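Local coordinates for protein diaminobutyrate-pyruvate transaminase and L-2,4-diaminobutyrate decarboxylase (Vibrio parahaemolyticus, PDB 2QMA) that probably decarboxylates L-2,4-diaminobutyrate with pyridoxal phosphate, this chain being the C-terminal decarboxylase part of a longer protein that also carries an aminotransferase part, at residues V141-K144 and V145-W148; Q216-A219 and S220-G223; A281-A284 and V285-M289; K390-G393 and D394-D397. All coordinates share one frame; numbering follows the deposited sequence.

Interaction 1: V141-K144 and V145-W148; sequences VEQK and VVNW. With EDO (1,2-ethanediol), chain C.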
loop_
_atom_site.group_PDB
_atom_site.type_symbol
_atom_site.label_atom_id
_atom_site.label_comp_id
_atom_site.label_asym_id
_atom_site.label_seq_id
_atom_site.Cartn_x
_atom_site.Cartn_y
_atom_site.Cartn_z
ATOM N N VAL A 141 -13.577 -11.632 4.680
ATOM C CA VAL A 141 -14.025 -10.237 4.860
ATOM C C VAL A 141 -13.802 -9.446 3.574
ATOM O O VAL A 141 -14.737 -8.828 3.075
ATOM C CB VAL A 141 -13.350 -9.532 6.061
ATOM C CG1 VAL A 141 -13.603 -8.008 6.072
ATOM C CG2 VAL A 141 -13.835 -10.198 7.422
ATOM N N GLU A 142 -12.565 -9.468 3.057
ATOM C CA GLU A 142 -12.254 -8.807 1.779
ATOM C C GLU A 142 -13.207 -9.278 0.647
ATOM O O GLU A 142 -13.787 -8.433 -0.075
ATOM C CB GLU A 142 -10.786 -8.996 1.353
ATOM C CG GLU A 142 -10.533 -8.162 0.093
ATOM C CD GLU A 142 -9.106 -7.990 -0.330
ATOM O OE1 GLU A 142 -8.228 -7.700 0.517
ATOM O OE2 GLU A 142 -8.896 -8.074 -1.565
ATOM N N GLN A 143 -13.372 -10.600 0.468
ATOM C CA GLN A 143 -14.253 -11.062 -0.607
ATOM C C GLN A 143 -15.721 -10.592 -0.430
ATOM O O GLN A 143 -16.389 -10.221 -1.387
ATOM C CB GLN A 143 -14.196 -12.576 -0.781
ATOM C CG GLN A 143 -14.894 -13.030 -2.091
ATOM C CD GLN A 143 -14.160 -12.574 -3.373
ATOM O OE1 GLN A 143 -12.974 -12.826 -3.541
ATOM N NE2 GLN A 143 -14.882 -11.902 -4.272
ATOM N N LYS A 144 -16.201 -10.624 0.798
ATOM C CA LYS A 144 -17.547 -10.155 1.162
ATOM C C LYS A 144 -17.735 -8.684 0.715
ATOM O O LYS A 144 -18.754 -8.339 0.100
ATOM C CB LYS A 144 -17.728 -10.282 2.693
ATOM C CG LYS A 144 -18.950 -9.588 3.315
ATOM C CD LYS A 144 -20.296 -9.984 2.690
ATOM C CE LYS A 144 -21.445 -9.545 3.616
ATOM N NZ LYS A 144 -22.826 -9.687 2.991
ATOM N N VAL A 145 -16.766 -7.833 1.089
ATOM C CA VAL A 145 -16.823 -6.392 0.781
ATOM C C VAL A 145 -16.756 -6.214 -0.741
ATOM O O VAL A 145 -17.495 -5.388 -1.321
ATOM C CB VAL A 145 -15.669 -5.606 1.470
ATOM C CG1 VAL A 145 -15.538 -4.182 0.903
ATOM C CG2 VAL A 145 -15.800 -5.588 2.984
ATOM N N VAL A 146 -15.875 -6.993 -1.387
ATOM C CA VAL A 146 -15.757 -6.943 -2.859
ATOM C C VAL A 146 -17.102 -7.309 -3.523
ATOM O O VAL A 146 -17.554 -6.636 -4.467
ATOM C CB VAL A 146 -14.596 -7.840 -3.401
ATOM C CG1 VAL A 146 -14.771 -8.046 -4.908
ATOM C CG2 VAL A 146 -13.236 -7.147 -3.168
ATOM N N ASN A 147 -17.699 -8.413 -3.061
ATOM C CA ASN A 147 -18.987 -8.872 -3.592
ATOM C C ASN A 147 -20.061 -7.810 -3.422
ATOM O O ASN A 147 -20.853 -7.550 -4.339
ATOM C CB ASN A 147 -19.437 -10.169 -2.895
ATOM C CG ASN A 147 -18.583 -11.377 -3.262
ATOM O OD1 ASN A 147 -18.678 -12.399 -2.597
ATOM N ND2 ASN A 147 -17.769 -11.274 -4.320
ATOM N N TRP A 148 -20.066 -7.184 -2.247
ATOM C CA TRP A 148 -21.013 -6.107 -1.928
ATOM C C TRP A 148 -20.809 -4.941 -2.923
ATOM O O TRP A 148 -21.764 -4.398 -3.482
ATOM C CB TRP A 148 -20.790 -5.651 -0.463
ATOM C CG TRP A 148 -21.688 -4.558 0.032
ATOM C CD1 TRP A 148 -22.975 -4.688 0.449
ATOM C CD2 TRP A 148 -21.352 -3.162 0.159
ATOM N NE1 TRP A 148 -23.476 -3.463 0.801
ATOM C CE2 TRP A 148 -22.516 -2.501 0.625
ATOM C CE3 TRP A 148 -20.200 -2.396 -0.146
ATOM C CZ2 TRP A 148 -22.549 -1.119 0.878
ATOM C CZ3 TRP A 148 -20.228 -1.020 0.066
ATOM C CH2 TRP A 148 -21.397 -0.388 0.588
HETATM C C1 EDO C . -22.990 -10.619 -0.580
HETATM O O1 EDO C . -22.471 -11.309 0.587
HETATM C C2 EDO C . -22.640 -9.133 -0.624
HETATM O O2 EDO C . -23.075 -8.461 0.557
#
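K144 and W148, one helical turn apart, meet through the backbone and through a shared guest. The N-H of W148 reaches K144 O at 2.9 Å. Beyond it, the ammonium of K144 holds a 1,2-ethanediol molecule in a two-pronged grip, NZ lying 2.7 Å from EDO O2 and 2.9 Å from EDO O1. The same diol oxygen, O2, lies in the plane of the W148 indole at its edge, 3.8 Å from CD1, so the diol, probably picked up from the crystallisation liquor and gripped by K144, lies against the edge of the indole. K144 is aimed there by a CG opposite the backbone N (chi1 168°) and a bend at chi2, after which the chain runs out straight. Elsewhere on this regular alpha-helix, 136-152, V141 and V145 touch lightly, CG1 to CG2 at 4.5 Å, and both meet F381 of helix 377-386. Separately, V146 CG1 lies 3.9 Å from Q143 NE2, and both of these side chains reach D160 of strand 160-164, the amide through a hydrogen bond from NE2. F163 of the same strand receives V145 and V146. E142 is fixed from outside, by a salt bridge to K373 and by the backbone N-H of F163. The second subunit adds two bonds: its N69 carbonyl accepts from K144 NZ, and its D74 accepts from W148 NE1.

Interaction 2: Q216-A219 and S220-G223; sequences QKSA and SWMG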
loop_
_atom_site.group_PDB
_atom_site.type_symbol
_atom_site.label_atom_id
_atom_site.label_comp_id
_atom_site.label_asym_id
_atom_site.label_seq_id
_atom_site.Cartn_x
_atom_site.Cartn_y
_atom_site.Cartn_z
ATOM N N GLN A 216 -1.167 8.790 -18.007
ATOM C CA GLN A 216 0.151 8.915 -18.617
ATOM C C GLN A 216 1.176 8.100 -17.796
ATOM O O GLN A 216 1.977 7.365 -18.355
ATOM C CB GLN A 216 0.550 10.387 -18.638
ATOM C CG GLN A 216 -0.258 11.199 -19.627
ATOM C CD GLN A 216 -1.672 11.667 -19.164
ATOM O OE1 GLN A 216 -2.272 11.182 -18.196
ATOM N NE2 GLN A 216 -2.192 12.636 -19.890
ATOM N N LYS A 217 1.117 8.217 -16.463
ATOM C CA LYS A 217 2.126 7.554 -15.605
ATOM C C LYS A 217 1.935 6.041 -15.719
ATOM O O LYS A 217 2.905 5.289 -15.751
ATOM C CB LYS A 217 2.007 7.986 -14.140
ATOM C CG LYS A 217 2.319 9.453 -13.909
ATOM C CD LYS A 217 2.311 9.795 -12.428
ATOM C CE LYS A 217 3.706 10.149 -11.941
ATOM N NZ LYS A 217 3.648 10.878 -10.613
ATOM N N SER A 218 0.681 5.619 -15.824
ATOM C CA SER A 218 0.359 4.200 -15.986
ATOM C C SER A 218 0.938 3.708 -17.299
ATOM O O SER A 218 1.583 2.670 -17.350
ATOM C CB SER A 218 -1.162 3.989 -15.954
ATOM O OG SER A 218 -1.579 4.039 -14.599
ATOM N N ALA A 219 0.741 4.484 -18.364
ATOM C CA ALA A 219 1.276 4.098 -19.668
ATOM C C ALA A 219 2.805 3.965 -19.649
ATOM O O ALA A 219 3.370 3.030 -20.243
ATOM C CB ALA A 219 0.794 5.079 -20.783
ATOM N N SER A 220 3.483 4.908 -18.997
ATOM C CA SER A 220 4.950 4.873 -18.852
ATOM C C SER A 220 5.402 3.614 -18.063
ATOM O O SER A 220 6.347 2.932 -18.425
ATOM C CB SER A 220 5.415 6.148 -18.159
ATOM O OG SER A 220 5.119 7.241 -19.019
ATOM N N TRP A 221 4.691 3.308 -16.985
ATOM C CA TRP A 221 5.076 2.167 -16.189
ATOM C C TRP A 221 4.955 0.852 -16.967
ATOM O O TRP A 221 5.866 0.016 -16.901
ATOM C CB TRP A 221 4.266 2.116 -14.887
ATOM C CG TRP A 221 4.530 3.300 -13.952
ATOM C CD1 TRP A 221 5.682 4.051 -13.845
ATOM C CD2 TRP A 221 3.617 3.836 -12.975
ATOM N NE1 TRP A 221 5.538 5.017 -12.855
ATOM C CE2 TRP A 221 4.280 4.907 -12.315
ATOM C CE3 TRP A 221 2.286 3.518 -12.601
ATOM C CZ2 TRP A 221 3.656 5.666 -11.299
ATOM C CZ3 TRP A 221 1.669 4.272 -11.596
ATOM C CH2 TRP A 221 2.359 5.335 -10.958
HETATM N N MSE A 222 3.870 0.694 -17.717
HETATM C CA MSE A 222 3.589 -0.586 -18.364
HETATM C C MSE A 222 4.267 -0.747 -19.733
HETATM O O MSE A 222 4.041 -1.757 -20.415
HETATM C CB MSE A 222 2.070 -0.806 -18.430
HETATM C CG MSE A 222 1.410 -0.024 -19.511
HETATM SE SE MSE A 222 -0.544 -0.153 -19.502
HETATM C CE MSE A 222 -0.900 0.393 -17.775
ATOM N N GLY A 223 5.108 0.223 -20.127
ATOM C CA GLY A 223 5.974 0.061 -21.297
ATOM C C GLY A 223 5.468 0.751 -22.581
ATOM O O GLY A 223 6.114 0.634 -23.615
#
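With chi1 at -64°, W221 sets its CG opposite its own carbonyl carbon and swings the indole back along the helix over K217, one turn earlier. K217 CB then sits under the six-membered ring, 4.2 Å from its centroid and 15° off the normal, a CH-pi contact over the face. K217 O lies on that face too, 3.1 Å above the plane and offset toward the rim, while also accepting the N-H of W221 at 2.9 Å. Selenomethionine M222 folds the other way: chi1 of 78° wedges CG between the backbone N and the carbonyl carbon, and a bend at chi3 brings CE to 4.0 Å from S218 CB. Helix 214-221, the helical arm of a beta-alpha-beta unit between strands 203-208 and 229-232, finishes here in a Schellman motif, G223 taking a positive phi. S218 OG bonds back to T214 O, and S220 OG reaches Q192 of the second subunit. R179 of the same chain binds M222 O, and R179 of the second subunit binds the S220 and W221 carbonyls. These helix-end carbonyls are thus met by two guanidinium groups, an interaction that would be expected to offset the partial negative charge gathered at this helix terminus.

Interaction 3: A281-A284 and V285-M289; sequences ADMA and VKHDM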
loop_
_atom_site.group_PDB
_atom_site.type_symbol
_atom_site.label_atom_id
_atom_site.label_comp_id
_atom_site.label_asym_id
_atom_site.label_seq_id
_atom_site.Cartn_x
_atom_site.Cartn_y
_atom_site.Cartn_z
ATOM N N ALA A 281 -18.989 4.154 -23.017
ATOM C CA ALA A 281 -19.213 2.704 -23.050
ATOM C C ALA A 281 -19.680 2.301 -24.438
ATOM O O ALA A 281 -19.320 1.217 -24.955
ATOM C CB ALA A 281 -20.217 2.239 -21.925
ATOM N N ASP A 282 -20.483 3.158 -25.072
ATOM C CA ASP A 282 -20.951 2.856 -26.432
ATOM C C ASP A 282 -19.830 2.963 -27.423
ATOM O O ASP A 282 -19.827 2.224 -28.388
ATOM C CB ASP A 282 -22.096 3.782 -26.849
ATOM C CG ASP A 282 -23.385 3.513 -26.062
ATOM O OD1 ASP A 282 -23.613 2.353 -25.627
ATOM O OD2 ASP A 282 -24.162 4.455 -25.902
HETATM N N MSE A 283 -18.917 3.918 -27.210
HETATM C CA MSE A 283 -17.679 4.002 -28.012
HETATM C C MSE A 283 -16.829 2.705 -27.915
HETATM O O MSE A 283 -16.297 2.178 -28.920
HETATM C CB MSE A 283 -16.871 5.247 -27.598
HETATM C CG MSE A 283 -17.468 6.538 -28.177
HETATM SE SE MSE A 283 -17.549 6.667 -30.127
HETATM C CE MSE A 283 -19.362 6.131 -30.521
ATOM N N ALA A 284 -16.711 2.200 -26.696
ATOM C CA ALA A 284 -15.969 0.987 -26.422
ATOM C C ALA A 284 -16.639 -0.221 -27.110
ATOM O O ALA A 284 -15.937 -1.070 -27.664
ATOM C CB ALA A 284 -15.827 0.756 -24.860
ATOM N N VAL A 285 -17.982 -0.284 -27.141
ATOM C CA VAL A 285 -18.653 -1.371 -27.923
ATOM C C VAL A 285 -18.343 -1.195 -29.428
ATOM O O VAL A 285 -17.894 -2.106 -30.079
ATOM C CB VAL A 285 -20.228 -1.411 -27.673
ATOM C CG1 VAL A 285 -20.949 -2.337 -28.666
ATOM C CG2 VAL A 285 -20.544 -1.833 -26.232
ATOM N N LYS A 286 -18.534 0.020 -29.962
ATOM C CA LYS A 286 -18.354 0.263 -31.407
ATOM C C LYS A 286 -16.931 -0.037 -31.865
ATOM O O LYS A 286 -16.742 -0.694 -32.889
ATOM C CB LYS A 286 -18.683 1.711 -31.779
ATOM C CG LYS A 286 -18.596 1.937 -33.307
ATOM C CD LYS A 286 -18.806 3.358 -33.690
ATOM C CE LYS A 286 -18.886 3.507 -35.241
ATOM N NZ LYS A 286 -18.813 4.976 -35.571
ATOM N N HIS A 287 -15.964 0.451 -31.097
ATOM C CA HIS A 287 -14.522 0.402 -31.423
ATOM C C HIS A 287 -13.771 -0.753 -30.778
ATOM O O HIS A 287 -12.598 -0.898 -30.994
ATOM C CB HIS A 287 -13.882 1.770 -31.176
ATOM C CG HIS A 287 -14.487 2.855 -32.030
ATOM N ND1 HIS A 287 -14.316 2.893 -33.397
ATOM C CD2 HIS A 287 -15.265 3.917 -31.717
ATOM C CE1 HIS A 287 -14.936 3.955 -33.887
ATOM N NE2 HIS A 287 -15.521 4.593 -32.890
ATOM N N ASP A 288 -14.493 -1.647 -30.091
ATOM C CA ASP A 288 -13.884 -2.825 -29.497
ATOM C C ASP A 288 -12.763 -2.478 -28.527
ATOM O O ASP A 288 -11.643 -2.976 -28.680
ATOM C CB ASP A 288 -13.403 -3.784 -30.601
ATOM C CG ASP A 288 -14.547 -4.637 -31.111
ATOM O OD1 ASP A 288 -15.094 -5.430 -30.288
ATOM O OD2 ASP A 288 -14.945 -4.458 -32.278
HETATM N N MSE A 289 -13.069 -1.586 -27.574
HETATM C CA MSE A 289 -12.098 -1.134 -26.530
HETATM C C MSE A 289 -12.538 -1.550 -25.142
HETATM O O MSE A 289 -13.707 -1.845 -24.880
HETATM C CB MSE A 289 -11.903 0.425 -26.533
HETATM C CG MSE A 289 -11.660 1.062 -27.925
HETATM SE SE MSE A 289 -11.462 2.973 -27.918
HETATM C CE MSE A 289 -13.267 3.457 -27.370
#
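M283 and H287, one turn apart, run alongside each other and mark the packed flank of this helix end. The selenium of M283, a selenomethionine, comes to the imidazole in its plane at the edge, 3.9 Å from H287 CD2, a sulfur-aromatic type of contact. Next to the backbone of M283, the CE of selenomethionine M289 packs on M283 CB at 4.0 Å, brought back by the bend at chi3 (-66°), and A284 CB rests 4.3 Å from M289 CB. Helix 245-254 backs this side through L245 and I249, and P259 and I262 of strand 258-265 receive M289. The opposite character belongs to V285, K286 and D288, which are exposed; V285 sets CG2 3.5 Å from A281 O and touches R315, and K286 runs out extended to a salt bridge with D246. Helix 277-287 then stops in a Schellman motif at D288, whose phi is positive, and M289 N returns to A284 O at 2.9 Å, in the carbonyl plane on a lone pair. The turn delivers the chain into strand 290-295, completing a beta-alpha-beta unit. Since K253 bonds to H287 ND1 and D246 to NE2, the imidazole is gripped at both nitrogens, which should fix its rotation and present a steady edge to the selenium.

Interaction 4: K390-G393 and D394-D397; sequences KALG and DMYD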
loop_
_atom_site.group_PDB
_atom_site.type_symbol
_atom_site.label_atom_id
_atom_site.label_comp_id
_atom_site.label_asym_id
_atom_site.label_seq_id
_atom_site.Cartn_x
_atom_site.Cartn_y
_atom_site.Cartn_z
ATOM N N LYS A 390 -26.597 4.259 3.239
ATOM C CA LYS A 390 -27.609 5.311 3.132
ATOM C C LYS A 390 -27.107 6.606 3.797
ATOM O O LYS A 390 -27.242 7.678 3.229
ATOM C CB LYS A 390 -28.935 4.873 3.755
ATOM C CG LYS A 390 -30.103 5.812 3.443
ATOM C CD LYS A 390 -30.187 6.073 1.954
ATOM C CE LYS A 390 -31.490 6.780 1.565
ATOM N NZ LYS A 390 -31.600 8.168 2.150
ATOM N N ALA A 391 -26.518 6.483 4.997
ATOM C CA ALA A 391 -25.989 7.661 5.714
ATOM C C ALA A 391 -24.890 8.327 4.896
ATOM O O ALA A 391 -24.846 9.557 4.796
ATOM C CB ALA A 391 -25.489 7.306 7.115
ATOM N N LEU A 392 -23.979 7.516 4.334
ATOM C CA LEU A 392 -22.950 8.076 3.418
ATOM C C LEU A 392 -23.639 8.750 2.204
ATOM O O LEU A 392 -23.259 9.837 1.791
ATOM C CB LEU A 392 -21.951 7.005 2.955
ATOM C CG LEU A 392 -21.033 6.374 4.028
ATOM C CD1 LEU A 392 -20.268 5.137 3.496
ATOM C CD2 LEU A 392 -20.043 7.405 4.594
ATOM N N GLY A 393 -24.647 8.091 1.643
ATOM C CA GLY A 393 -25.416 8.683 0.552
ATOM C C GLY A 393 -25.969 10.037 0.937
ATOM O O GLY A 393 -25.828 11.023 0.197
ATOM N N ASP A 394 -26.563 10.097 2.116
ATOM C CA ASP A 394 -27.113 11.371 2.639
ATOM C C ASP A 394 -26.039 12.474 2.800
ATOM O O ASP A 394 -26.288 13.653 2.482
ATOM C CB ASP A 394 -27.860 11.153 3.957
ATOM C CG ASP A 394 -29.116 10.296 3.827
ATOM O OD1 ASP A 394 -29.593 9.964 2.718
ATOM O OD2 ASP A 394 -29.641 9.932 4.893
HETATM N N MSE A 395 -24.848 12.091 3.268
HETATM C CA MSE A 395 -23.724 13.027 3.367
HETATM C C MSE A 395 -23.379 13.614 2.005
HETATM O O MSE A 395 -23.086 14.808 1.879
HETATM C CB MSE A 395 -22.494 12.351 3.999
HETATM C CG MSE A 395 -22.718 11.880 5.447
HETATM SE SE MSE A 395 -21.224 10.980 6.196
HETATM C CE MSE A 395 -22.041 10.138 7.714
ATOM N N TYR A 396 -23.416 12.772 0.973
ATOM C CA TYR A 396 -22.995 13.208 -0.368
ATOM C C TYR A 396 -24.035 14.138 -0.967
ATOM O O TYR A 396 -23.658 15.130 -1.584
ATOM C CB TYR A 396 -22.709 12.020 -1.309
ATOM C CG TYR A 396 -21.731 11.025 -0.737
ATOM C CD1 TYR A 396 -20.687 11.448 0.076
ATOM C CD2 TYR A 396 -21.864 9.653 -0.991
ATOM C CE1 TYR A 396 -19.797 10.528 0.661
ATOM C CE2 TYR A 396 -20.954 8.717 -0.442
ATOM C CZ TYR A 396 -19.928 9.160 0.384
ATOM O OH TYR A 396 -19.036 8.240 0.923
ATOM N N ASP A 397 -25.318 13.819 -0.779
ATOM C CA ASP A 397 -26.436 14.725 -1.172
ATOM C C ASP A 397 -26.192 16.118 -0.562
ATOM O O ASP A 397 -26.268 17.141 -1.235
ATOM C CB ASP A 397 -27.782 14.165 -0.705
ATOM C CG ASP A 397 -28.175 12.872 -1.444
ATOM O OD1 ASP A 397 -27.503 12.521 -2.463
ATOM O OD2 ASP A 397 -29.153 12.216 -1.030
#
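K390 and D394 form a salt bridge across one turn of helix, and the lysine can be followed outward from its CB. CG stands opposite the backbone N (chi1 -169°), and the bend at chi2 turns the chain along the helix. CD and CE then pass D394 OD1, CD at 4.0 Å, before a second bend at chi4 delivers NZ to that oxygen at 2.8 Å, on its syn lone pair. The same two residues are also joined by D394 N to K390 O, so charged tip and main chain tie the same turn. D397 OD2 lies 5.7 Å from K390 NZ, too far for contact but near enough that its charge may add a mild attraction.

The buried side is arranged differently. L392 and Y396 run alongside each other, with L392 CB 3.9 Å from Y396 CZ, and the carbonyl oxygen of L392 stands 3.0 Å above the centre of the phenol ring. L392 CD2 also meets the selenium of M395, a selenomethionine, at 4.1 Å. Y396 OH bonds to L326 O, next to K325, predicted to carry pyridoxal phosphate, which is not attached in this structure; the K325 and Y396 side chains are about 9 Å apart. Near its start, helix 389-411 thus sits against loop residues, S305 bonding D397 and A300 packing on Y396, while W19, on helix 16-19 of the second subunit, packs on D394 and M395.

Overall arrangement
All four are local contacts, mostly one turn apart, on single helices and, in 2 and 3, the turns that end them, but their surroundings differ. Interactions 1 and 2 are largely buried and reach into the second subunit, as does the partly buried interaction 4, whereas interaction 3 is touched by no other chain and keeps an exposed flank. Interactions 2 and 3 end helices of beta-alpha-beta units on the seven-stranded sheet with Schellman turns, while 1 and 4 lie within continuing helices, their nearest atoms about 6 Å apart. Chemistry follows place: a diol-bound lysine, a CH-pi contact, a selenium-imidazole edge, and a salt bridge beside a tyrosine near the predicted cofactor lysine.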